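Putative Acetyltransferase (Lactobacillus plantarum WCFS1, PDB 3EFA) probably transfers an acetyl group from acetyl-CoA to an amine of a still unidentified substrate, as other GNAT-family N-acetyltransferases do. Local coordinates at residues A16-A24 / E37-Y48; T106-Q117 / P138-L146. One frame throughout, in Å; residues are numbered along the deposited sequence. Where two conformers were deposited one is given.

Contact 1: residues A16-A24 / E37-Y48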
loop_
_atom_site.group_PDB
_atom_site.type_symbol
_atom_site.label_atom_id
_atom_site.label_comp_id
_atom_site.label_asym_id
_atom_site.label_seq_id
_atom_site.Cartn_x
_atom_site.Cartn_y
_atom_site.Cartn_z
ATOM N N ALA A 16 -28.998 3.841 -6.852
ATOM C CA ALA A 16 -29.950 3.073 -6.066
ATOM C C ALA A 16 -29.657 1.577 -6.149
ATOM O O ALA A 16 -29.649 0.884 -5.135
ATOM C CB ALA A 16 -31.412 3.376 -6.516
ATOM N N ALA A 17 -29.438 1.090 -7.365
ATOM C CA ALA A 17 -29.076 -0.297 -7.585
ATOM C C ALA A 17 -27.849 -0.715 -6.741
ATOM O O ALA A 17 -27.846 -1.775 -6.091
ATOM C CB ALA A 17 -28.811 -0.545 -9.088
ATOM N N ALA A 18 -26.818 0.130 -6.753
ATOM C CA ALA A 18 -25.580 -0.138 -6.023
ATOM C C ALA A 18 -25.813 -0.154 -4.502
ATOM O O ALA A 18 -25.290 -1.027 -3.815
ATOM C CB ALA A 18 -24.523 0.866 -6.387
ATOM N N TYR A 19 -26.600 0.798 -3.985
ATOM C CA TYR A 19 -26.891 0.829 -2.545
ATOM C C TYR A 19 -27.711 -0.407 -2.106
ATOM O O TYR A 19 -27.499 -0.959 -1.023
ATOM C CB TYR A 19 -27.652 2.112 -2.146
ATOM C CG TYR A 19 -26.872 3.411 -2.214
ATOM C CD1 TYR A 19 -25.636 3.479 -2.832
ATOM C CD2 TYR A 19 -27.399 4.585 -1.695
ATOM C CE1 TYR A 19 -24.932 4.673 -2.907
ATOM C CE2 TYR A 19 -26.700 5.789 -1.767
ATOM C CZ TYR A 19 -25.466 5.824 -2.375
ATOM O OH TYR A 19 -24.756 7.011 -2.461
ATOM N N ALA A 20 -28.650 -0.827 -2.948
ATOM C CA ALA A 20 -29.520 -1.951 -2.619
ATOM C C ALA A 20 -28.721 -3.241 -2.502
ATOM O O ALA A 20 -28.937 -4.019 -1.569
ATOM C CB ALA A 20 -30.695 -2.101 -3.661
ATOM N N LEU A 21 -27.803 -3.464 -3.443
ATOM C CA LEU A 21 -26.899 -4.626 -3.362
ATOM C C LEU A 21 -26.045 -4.596 -2.084
ATOM O O LEU A 21 -25.983 -5.589 -1.354
ATOM C CB LEU A 21 -26.029 -4.755 -4.621
ATOM C CG LEU A 21 -26.785 -5.138 -5.917
ATOM C CD1 LEU A 21 -25.884 -5.175 -7.157
ATOM C CD2 LEU A 21 -27.514 -6.469 -5.768
ATOM N N ARG A 22 -25.431 -3.448 -1.791
ATOM C CA ARG A 22 -24.555 -3.326 -0.613
ATOM C C ARG A 22 -25.321 -3.460 0.719
ATOM O O ARG A 22 -24.816 -4.063 1.679
ATOM C CB ARG A 22 -23.721 -2.032 -0.661
ATOM C CG ARG A 22 -22.820 -1.872 -1.932
ATOM C CD ARG A 22 -22.375 -0.410 -2.158
ATOM N NE ARG A 22 -21.852 0.209 -0.939
ATOM C CZ ARG A 22 -21.585 1.509 -0.783
ATOM N NH1 ARG A 22 -21.793 2.379 -1.775
ATOM N NH2 ARG A 22 -21.112 1.945 0.380
ATOM N N GLN A 23 -26.539 -2.921 0.774
ATOM C CA GLN A 23 -27.368 -3.037 1.985
ATOM C C GLN A 23 -27.709 -4.508 2.253
ATOM O O GLN A 23 -27.659 -4.977 3.394
ATOM C CB GLN A 23 -28.653 -2.177 1.868
ATOM C CG GLN A 23 -29.764 -2.452 2.917
ATOM C CD GLN A 23 -29.473 -1.876 4.311
ATOM O OE1 GLN A 23 -28.699 -0.926 4.469
ATOM N NE2 GLN A 23 -30.094 -2.463 5.329
ATOM N N ALA A 24 -28.031 -5.241 1.196
ATOM C CA ALA A 24 -28.441 -6.630 1.360
ATOM C C ALA A 24 -27.278 -7.519 1.798
ATOM O O ALA A 24 -27.448 -8.351 2.695
ATOM C CB ALA A 24 -29.093 -7.171 0.081
ATOM N N GLU A 37 -20.518 0.774 6.462
ATOM C CA GLU A 37 -20.636 0.472 5.028
ATOM C C GLU A 37 -20.802 1.731 4.168
ATOM O O GLU A 37 -20.099 1.898 3.163
ATOM C CB GLU A 37 -21.799 -0.486 4.747
ATOM C CG GLU A 37 -22.059 -0.714 3.258
ATOM C CD GLU A 37 -20.838 -1.297 2.542
ATOM O OE1 GLU A 37 -20.044 -1.983 3.219
ATOM O OE2 GLU A 37 -20.672 -1.071 1.314
ATOM N N PHE A 38 -21.735 2.600 4.563
ATOM C CA PHE A 38 -22.012 3.823 3.823
ATOM C C PHE A 38 -21.259 4.986 4.451
ATOM O O PHE A 38 -21.395 5.254 5.646
ATOM C CB PHE A 38 -23.539 4.055 3.703
ATOM C CG PHE A 38 -24.253 2.884 3.074
ATOM C CD1 PHE A 38 -24.203 2.691 1.687
ATOM C CD2 PHE A 38 -24.887 1.927 3.867
ATOM C CE1 PHE A 38 -24.817 1.577 1.090
ATOM C CE2 PHE A 38 -25.500 0.813 3.295
ATOM C CZ PHE A 38 -25.469 0.631 1.900
ATOM N N ASP A 39 -20.442 5.654 3.641
ATOM C CA ASP A 39 -19.429 6.561 4.185
ATOM C C ASP A 39 -19.428 7.898 3.479
ATOM O O ASP A 39 -20.231 8.140 2.558
ATOM C CB ASP A 39 -18.017 5.925 4.125
ATOM C CG ASP A 39 -17.462 5.813 2.687
ATOM O OD1 ASP A 39 -18.120 6.253 1.713
ATOM O OD2 ASP A 39 -16.340 5.281 2.521
ATOM N N VAL A 40 -18.495 8.748 3.894
ATOM C CA VAL A 40 -18.382 10.104 3.373
ATOM C C VAL A 40 -18.134 10.195 1.849
ATOM O O VAL A 40 -18.446 11.214 1.240
ATOM C CB VAL A 40 -17.327 10.905 4.151
ATOM C CG1 VAL A 40 -15.900 10.459 3.755
ATOM C CG2 VAL A 40 -17.535 12.394 3.940
ATOM N N LYS A 41 -17.598 9.142 1.230
ATOM C CA LYS A 41 -17.439 9.132 -0.233
ATOM C C LYS A 41 -18.753 8.904 -1.013
ATOM O O LYS A 41 -18.809 9.111 -2.234
ATOM C CB LYS A 41 -16.408 8.088 -0.676
ATOM C CG LYS A 41 -15.058 8.208 -0.019
ATOM C CD LYS A 41 -14.314 9.461 -0.452
ATOM C CE LYS A 41 -12.978 9.569 0.287
ATOM N NZ LYS A 41 -12.430 10.960 0.315
ATOM N N ASP A 42 -19.799 8.459 -0.327
ATOM C CA ASP A 42 -21.069 8.216 -1.019
ATOM C C ASP A 42 -21.861 9.505 -1.187
ATOM O O ASP A 42 -22.754 9.777 -0.396
ATOM C CB ASP A 42 -21.918 7.184 -0.275
ATOM C CG ASP A 42 -21.363 5.780 -0.400
ATOM O OD1 ASP A 42 -21.140 5.341 -1.548
ATOM O OD2 ASP A 42 -21.162 5.117 0.641
ATOM N N THR A 43 -21.510 10.286 -2.212
ATOM C CA THR A 43 -22.192 11.533 -2.559
ATOM C C THR A 43 -22.916 11.377 -3.903
ATOM O O THR A 43 -22.808 10.337 -4.555
ATOM C CB THR A 43 -21.188 12.690 -2.709
ATOM O OG1 THR A 43 -20.437 12.506 -3.916
ATOM C CG2 THR A 43 -20.223 12.770 -1.503
ATOM N N ASP A 44 -23.629 12.429 -4.315
ATOM C CA ASP A 44 -24.342 12.481 -5.598
ATOM C C ASP A 44 -23.406 12.412 -6.793
ATOM O O ASP A 44 -23.822 12.095 -7.910
ATOM C CB ASP A 44 -25.125 13.789 -5.710
ATOM C CG ASP A 44 -26.337 13.812 -4.830
ATOM O OD1 ASP A 44 -26.872 12.722 -4.560
ATOM O OD2 ASP A 44 -26.751 14.915 -4.413
ATOM N N GLN A 45 -22.147 12.742 -6.545
ATOM C CA GLN A 45 -21.130 12.845 -7.585
ATOM C C GLN A 45 -20.330 11.553 -7.757
ATOM O O GLN A 45 -19.527 11.426 -8.696
ATOM C CB GLN A 45 -20.155 13.990 -7.269
ATOM C CG GLN A 45 -20.654 15.393 -7.616
ATOM C CD GLN A 45 -21.032 16.221 -6.397
ATOM O OE1 GLN A 45 -20.702 15.871 -5.262
ATOM N NE2 GLN A 45 -21.716 17.336 -6.632
ATOM N N CYS A 46 -20.511 10.602 -6.835
ATOM C CA CYS A 46 -19.755 9.344 -6.893
ATOM C C CYS A 46 -20.309 8.408 -7.971
ATOM O O CYS A 46 -21.521 8.216 -8.062
ATOM C CB CYS A 46 -19.756 8.630 -5.538
ATOM S SG CYS A 46 -18.633 7.175 -5.442
ATOM N N GLU A 47 -19.421 7.830 -8.781
ATOM C CA GLU A 47 -19.834 6.911 -9.848
ATOM C C GLU A 47 -19.762 5.442 -9.439
ATOM O O GLU A 47 -18.812 5.024 -8.782
ATOM C CB GLU A 47 -19.005 7.155 -11.110
ATOM C CG GLU A 47 -19.276 8.530 -11.720
ATOM C CD GLU A 47 -18.499 8.801 -12.993
ATOM O OE1 GLU A 47 -17.241 8.728 -12.979
ATOM O OE2 GLU A 47 -19.153 9.118 -14.008
ATOM N N TYR A 48 -20.760 4.655 -9.838
ATOM C CA TYR A 48 -20.762 3.223 -9.508
ATOM C C TYR A 48 -20.850 2.375 -10.775
ATOM O O TYR A 48 -21.397 2.814 -11.777
ATOM C CB TYR A 48 -21.911 2.889 -8.534
ATOM C CG TYR A 48 -21.919 3.773 -7.297
ATOM C CD1 TYR A 48 -21.349 3.336 -6.100
ATOM C CD2 TYR A 48 -22.465 5.063 -7.332
ATOM C CE1 TYR A 48 -21.338 4.148 -4.966
ATOM C CE2 TYR A 48 -22.448 5.888 -6.201
ATOM C CZ TYR A 48 -21.883 5.421 -5.014
ATOM O OH TYR A 48 -21.851 6.217 -3.874
#
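F38 lays the CD1-CE1 side of its tilted ring over one face of the R22 guanidinium, CE1 above the centre, while the edges of the same group meet two carboxylates, E37 and D42, and CE1 of Y48. The three charged residues form a salt-bridge network that ties helix 12-29, the first helix of this GNAT-like fold, to the end of helix 34-37 and the loop that leads from it into strand 48-52. R22 takes D42 end-on, NH1 to OD1 at 3.0 Å and NH2 to OD2 at 3.2 Å, the NH1 bond being almost straight at 175°. E37 is gripped side-on instead, NE and NH2 converging on OE2, with NE 2.8 Å from that oxygen on its anti lone pair. A bend in the arginine chain at chi3 (48°) turns the head between both acids. The carboxylate of D42 is further fixed by the backbone N of D39, which reaches OD2 from the face opposite R22 NH2, and by R63, a second cationic partner at OD1; so many donors would probably favour its ionised form. Beside the network, Y19 directs its ring edge at the face of Y48 in an offset edge-to-face pair, planes 86° apart, and also lies obliquely beside F38. A18 CB packs on Y48 CB at 3.9 Å. The hydroxyl of Y48 donates to the anti lone pair of D42 OD1, with an OH to OD1 distance of 2.6 Å.

Contact 2: residues T106-Q117 / P138-L146. With FMT (formic acid), chain D.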
loop_
_atom_site.group_PDB
_atom_site.type_symbol
_atom_site.label_atom_id
_atom_site.label_comp_id
_atom_site.label_asym_id
_atom_site.label_seq_id
_atom_site.Cartn_x
_atom_site.Cartn_y
_atom_site.Cartn_z
ATOM N N THR A 106 -3.524 4.217 -15.209
ATOM C CA THR A 106 -2.597 3.163 -15.663
ATOM C C THR A 106 -2.474 1.975 -14.710
ATOM O O THR A 106 -1.892 0.950 -15.057
ATOM C CB THR A 106 -1.166 3.705 -15.934
ATOM O OG1 THR A 106 -0.622 4.274 -14.734
ATOM C CG2 THR A 106 -1.185 4.752 -17.039
ATOM N N HIS A 107 -3.013 2.112 -13.507
ATOM C CA HIS A 107 -2.914 1.039 -12.528
ATOM C C HIS A 107 -4.221 0.797 -11.786
ATOM O O HIS A 107 -4.903 1.748 -11.382
ATOM C CB HIS A 107 -1.794 1.339 -11.523
ATOM C CG HIS A 107 -0.429 1.306 -12.121
ATOM N ND1 HIS A 107 0.150 2.405 -12.716
ATOM C CD2 HIS A 107 0.476 0.303 -12.221
ATOM C CE1 HIS A 107 1.357 2.086 -13.150
ATOM N NE2 HIS A 107 1.575 0.815 -12.864
ATOM N N GLY A 108 -4.554 -0.480 -11.604
ATOM C CA GLY A 108 -5.679 -0.862 -10.773
ATOM C C GLY A 108 -5.208 -1.073 -9.348
ATOM O O GLY A 108 -4.046 -1.450 -9.110
ATOM N N GLU A 109 -6.110 -0.844 -8.396
ATOM C CA GLU A 109 -5.788 -0.973 -6.980
ATOM C C GLU A 109 -6.952 -1.619 -6.226
ATOM O O GLU A 109 -8.122 -1.207 -6.386
ATOM C CB GLU A 109 -5.451 0.406 -6.377
ATOM C CG GLU A 109 -5.201 0.409 -4.850
ATOM C CD GLU A 109 -4.774 1.780 -4.309
ATOM O OE1 GLU A 109 -5.635 2.511 -3.760
ATOM O OE2 GLU A 109 -3.572 2.129 -4.427
ATOM N N ILE A 110 -6.634 -2.623 -5.405
ATOM C CA ILE A 110 -7.644 -3.328 -4.611
ATOM C C ILE A 110 -7.212 -3.436 -3.154
ATOM O O ILE A 110 -6.063 -3.803 -2.883
ATOM C CB ILE A 110 -7.853 -4.781 -5.124
ATOM C CG1 ILE A 110 -8.330 -4.795 -6.580
ATOM C CG2 ILE A 110 -8.786 -5.587 -4.173
ATOM C CD1 ILE A 110 -9.734 -4.296 -6.776
ATOM N N HIS A 111 -8.115 -3.138 -2.215
ATOM C CA HIS A 111 -7.854 -3.463 -0.799
ATOM C C HIS A 111 -8.749 -4.651 -0.424
ATOM O O HIS A 111 -9.826 -4.470 0.127
ATOM C CB HIS A 111 -8.129 -2.273 0.152
ATOM C CG HIS A 111 -7.159 -1.135 0.021
ATOM N ND1 HIS A 111 -7.183 -0.038 0.859
ATOM C CD2 HIS A 111 -6.130 -0.924 -0.839
ATOM C CE1 HIS A 111 -6.219 0.801 0.514
ATOM N NE2 HIS A 111 -5.563 0.286 -0.509
ATOM N N GLY A 112 -8.311 -5.868 -0.719
ATOM C CA GLY A 112 -9.184 -7.022 -0.590
ATOM C C GLY A 112 -9.076 -7.790 0.716
ATOM O O GLY A 112 -8.109 -7.644 1.472
ATOM N N GLU A 113 -10.086 -8.613 0.982
ATOM C CA GLU A 113 -10.063 -9.499 2.140
ATOM C C GLU A 113 -9.027 -10.569 1.860
ATOM O O GLU A 113 -8.848 -10.962 0.710
ATOM C CB GLU A 113 -11.457 -10.109 2.394
ATOM C CG GLU A 113 -12.543 -9.055 2.644
ATOM C CD GLU A 113 -13.907 -9.651 3.006
ATOM O OE1 GLU A 113 -14.923 -9.220 2.411
ATOM O OE2 GLU A 113 -13.968 -10.538 3.888
ATOM N N LEU A 114 -8.328 -11.027 2.895
ATOM C CA LEU A 114 -7.264 -12.014 2.686
ATOM C C LEU A 114 -7.751 -13.235 1.893
ATOM O O LEU A 114 -7.045 -13.739 1.019
ATOM C CB LEU A 114 -6.639 -12.454 4.013
ATOM C CG LEU A 114 -5.432 -13.384 3.846
ATOM C CD1 LEU A 114 -4.378 -12.751 2.948
ATOM C CD2 LEU A 114 -4.833 -13.765 5.191
ATOM N N THR A 115 -8.966 -13.686 2.195
ATOM C CA THR A 115 -9.546 -14.858 1.543
ATOM C C THR A 115 -9.722 -14.732 0.022
ATOM O O THR A 115 -9.912 -15.730 -0.670
ATOM C CB THR A 115 -10.899 -15.238 2.177
ATOM O OG1 THR A 115 -11.569 -16.182 1.336
ATOM C CG2 THR A 115 -11.786 -14.011 2.346
ATOM N N ALA A 116 -9.652 -13.513 -0.501
ATOM C CA ALA A 116 -9.823 -13.303 -1.941
ATOM C C ALA A 116 -8.501 -13.169 -2.710
ATOM O O ALA A 116 -8.501 -12.902 -3.910
ATOM C CB ALA A 116 -10.718 -12.086 -2.196
ATOM N N GLN A 117 -7.377 -13.363 -2.026
ATOM C CA GLN A 117 -6.079 -13.128 -2.650
ATOM C C GLN A 117 -5.943 -13.855 -4.001
ATOM O O GLN A 117 -5.615 -13.231 -5.018
ATOM C CB GLN A 117 -4.925 -13.477 -1.688
ATOM C CG GLN A 117 -3.537 -13.405 -2.324
ATOM C CD GLN A 117 -2.382 -13.393 -1.305
ATOM O OE1 GLN A 117 -2.575 -13.130 -0.111
ATOM N NE2 GLN A 117 -1.169 -13.661 -1.791
ATOM N N PRO A 138 -8.482 -9.347 8.402
ATOM C CA PRO A 138 -7.271 -9.232 7.563
ATOM C C PRO A 138 -7.497 -8.715 6.127
ATOM O O PRO A 138 -8.383 -9.193 5.403
ATOM C CB PRO A 138 -6.724 -10.668 7.505
ATOM C CG PRO A 138 -7.601 -11.486 8.398
ATOM C CD PRO A 138 -8.888 -10.751 8.574
ATOM N N VAL A 139 -6.657 -7.761 5.730
ATOM C CA VAL A 139 -6.702 -7.139 4.414
ATOM C C VAL A 139 -5.327 -7.206 3.734
ATOM O O VAL A 139 -4.299 -7.241 4.407
ATOM C CB VAL A 139 -7.083 -5.659 4.542
ATOM C CG1 VAL A 139 -7.755 -5.161 3.266
ATOM C CG2 VAL A 139 -7.992 -5.457 5.737
ATOM N N VAL A 140 -5.312 -7.225 2.403
ATOM C CA VAL A 140 -4.065 -7.114 1.652
ATOM C C VAL A 140 -4.178 -6.037 0.587
ATOM O O VAL A 140 -5.219 -5.886 -0.046
ATOM C CB VAL A 140 -3.647 -8.444 0.981
ATOM C CG1 VAL A 140 -2.920 -9.353 1.982
ATOM C CG2 VAL A 140 -4.860 -9.150 0.343
ATOM N N ILE A 141 -3.098 -5.286 0.397
ATOM C CA ILE A 141 -3.054 -4.238 -0.617
ATOM C C ILE A 141 -2.506 -4.821 -1.920
ATOM O O ILE A 141 -1.410 -5.383 -1.935
ATOM C CB ILE A 141 -2.169 -3.055 -0.138
ATOM C CG1 ILE A 141 -2.509 -2.689 1.312
ATOM C CG2 ILE A 141 -2.315 -1.839 -1.055
ATOM C CD1 ILE A 141 -3.909 -2.164 1.506
HETATM N N MSE A 142 -3.268 -4.692 -3.007
HETATM C CA MSE A 142 -2.904 -5.306 -4.290
HETATM C C MSE A 142 -2.879 -4.311 -5.458
HETATM O O MSE A 142 -3.695 -3.397 -5.527
HETATM C CB MSE A 142 -3.838 -6.494 -4.613
HETATM C CG MSE A 142 -3.988 -7.503 -3.459
HETATM SE SE MSE A 142 -4.957 -9.182 -3.867
HETATM C CE MSE A 142 -3.610 -9.980 -5.050
ATOM N N HIS A 143 -1.940 -4.499 -6.382
ATOM C CA HIS A 143 -1.870 -3.647 -7.566
ATOM C C HIS A 143 -1.756 -4.449 -8.867
ATOM O O HIS A 143 -1.389 -5.624 -8.867
ATOM C CB HIS A 143 -0.728 -2.618 -7.439
ATOM C CG HIS A 143 -0.978 -1.573 -6.393
ATOM N ND1 HIS A 143 -0.427 -1.634 -5.129
ATOM C CD2 HIS A 143 -1.760 -0.466 -6.407
ATOM C CE1 HIS A 143 -0.845 -0.602 -4.417
ATOM N NE2 HIS A 143 -1.659 0.120 -5.168
ATOM N N LYS A 144 -2.098 -3.801 -9.972
ATOM C CA LYS A 144 -1.996 -4.399 -11.294
ATOM C C LYS A 144 -1.721 -3.301 -12.311
ATOM O O LYS A 144 -2.336 -2.237 -12.267
ATOM C CB LYS A 144 -3.307 -5.112 -11.658
ATOM C CG LYS A 144 -3.355 -5.596 -13.105
ATOM C CD LYS A 144 -4.661 -6.295 -13.457
ATOM C CE LYS A 144 -4.631 -6.762 -14.910
ATOM N NZ LYS A 144 -5.912 -7.383 -15.363
ATOM N N GLN A 145 -0.800 -3.551 -13.233
ATOM C CA GLN A 145 -0.616 -2.637 -14.358
ATOM C C GLN A 145 -1.734 -2.842 -15.378
ATOM O O GLN A 145 -2.022 -3.969 -15.776
ATOM C CB GLN A 145 0.746 -2.848 -15.022
ATOM C CG GLN A 145 1.026 -1.878 -16.171
ATOM C CD GLN A 145 2.520 -1.678 -16.438
ATOM O OE1 GLN A 145 3.373 -2.112 -15.655
ATOM N NE2 GLN A 145 2.838 -1.008 -17.543
ATOM N N LEU A 146 -2.370 -1.751 -15.791
ATOM C CA LEU A 146 -3.444 -1.837 -16.781
ATOM C C LEU A 146 -2.932 -1.615 -18.206
ATOM O O LEU A 146 -2.204 -0.654 -18.481
ATOM C CB LEU A 146 -4.553 -0.839 -16.458
ATOM C CG LEU A 146 -5.173 -0.939 -15.064
ATOM C CD1 LEU A 146 -6.263 0.104 -14.910
ATOM C CD2 LEU A 146 -5.721 -2.337 -14.806
HETATM C C FMT D . 0.726 -6.768 -12.198
HETATM O O1 FMT D . 1.114 -5.844 -12.920
HETATM O O2 FMT D . 0.978 -6.883 -10.993
#
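H143 and E109 lie side by side and point the same way, their ring and carboxylate planes turned 70° apart. NE2 of H143 donates to OE2 of E109 at 2.9 Å, with the acceptor close to the ring plane and using its anti lone pair. The extended chain of E109, with CG anti to the backbone N (chi1 175°), carries the carboxylate alongside the imidazole. T128 OG1 is hydrogen-bonded to H143 ND1; with both ring nitrogens engaged, the imidazole's rotation is probably fixed. R73, in a salt bridge with OE1, holds the carboxylate.

Two residues along, H111 and I141 are also aligned, but here the contact is CH-pi: CD1 of I141 stands 3.5 Å from the centroid of the H111 ring, 14° off its normal. Y132 of the second subunit packs on both residues. These side chains share one face of an antiparallel pairing between strands 107-113 and 139-145, neighbours in the mixed sheet of the GNAT fold. Hydrogen-bonded pairs G108-K144, I110-M142 and G112-V140 alternate with non-hydrogen-bonded ones, and I110 N lies 3.0 Å from M142 O.

On the face bearing I110 and M142, the selenomethionine bends at chi3, and its CE comes to 3.8 Å from Q117 O. The L114 and V140 side chains cross at a slant, CD1 of L114 touching CG1 of V140 at 3.8 Å, while L114 CB meets P138 CB. At the other end, L146 lays CG 3.5 Å from G108 N, and its own N donates to T106 O. On the side of the strand turned away from 107-113, Q145 N donates to O1 of a bound formic acid, probably from the crystallisation liquor, which R126 also binds.

In the fold
Contacts 1 and 2 lie on opposite sides of the chain's centre, about 20 Å apart between centres, and share no helix or strand. Both are partly buried. Contact 1 joins a helix to an irregular loop, so side chains do the work: a cation shared by two acids, flanked by aromatic rings. Contact 2 joins adjacent strands through a regular backbone ladder, with a single side-chain hydrogen bond added across it, and it buries roughly twice the surface, 916 against 463 Å². Strand 71-79 is a common neighbour, giving R76 to residues 37-48 and R73 to residues 106-117. The second subunit touches contact 2 but not contact 1.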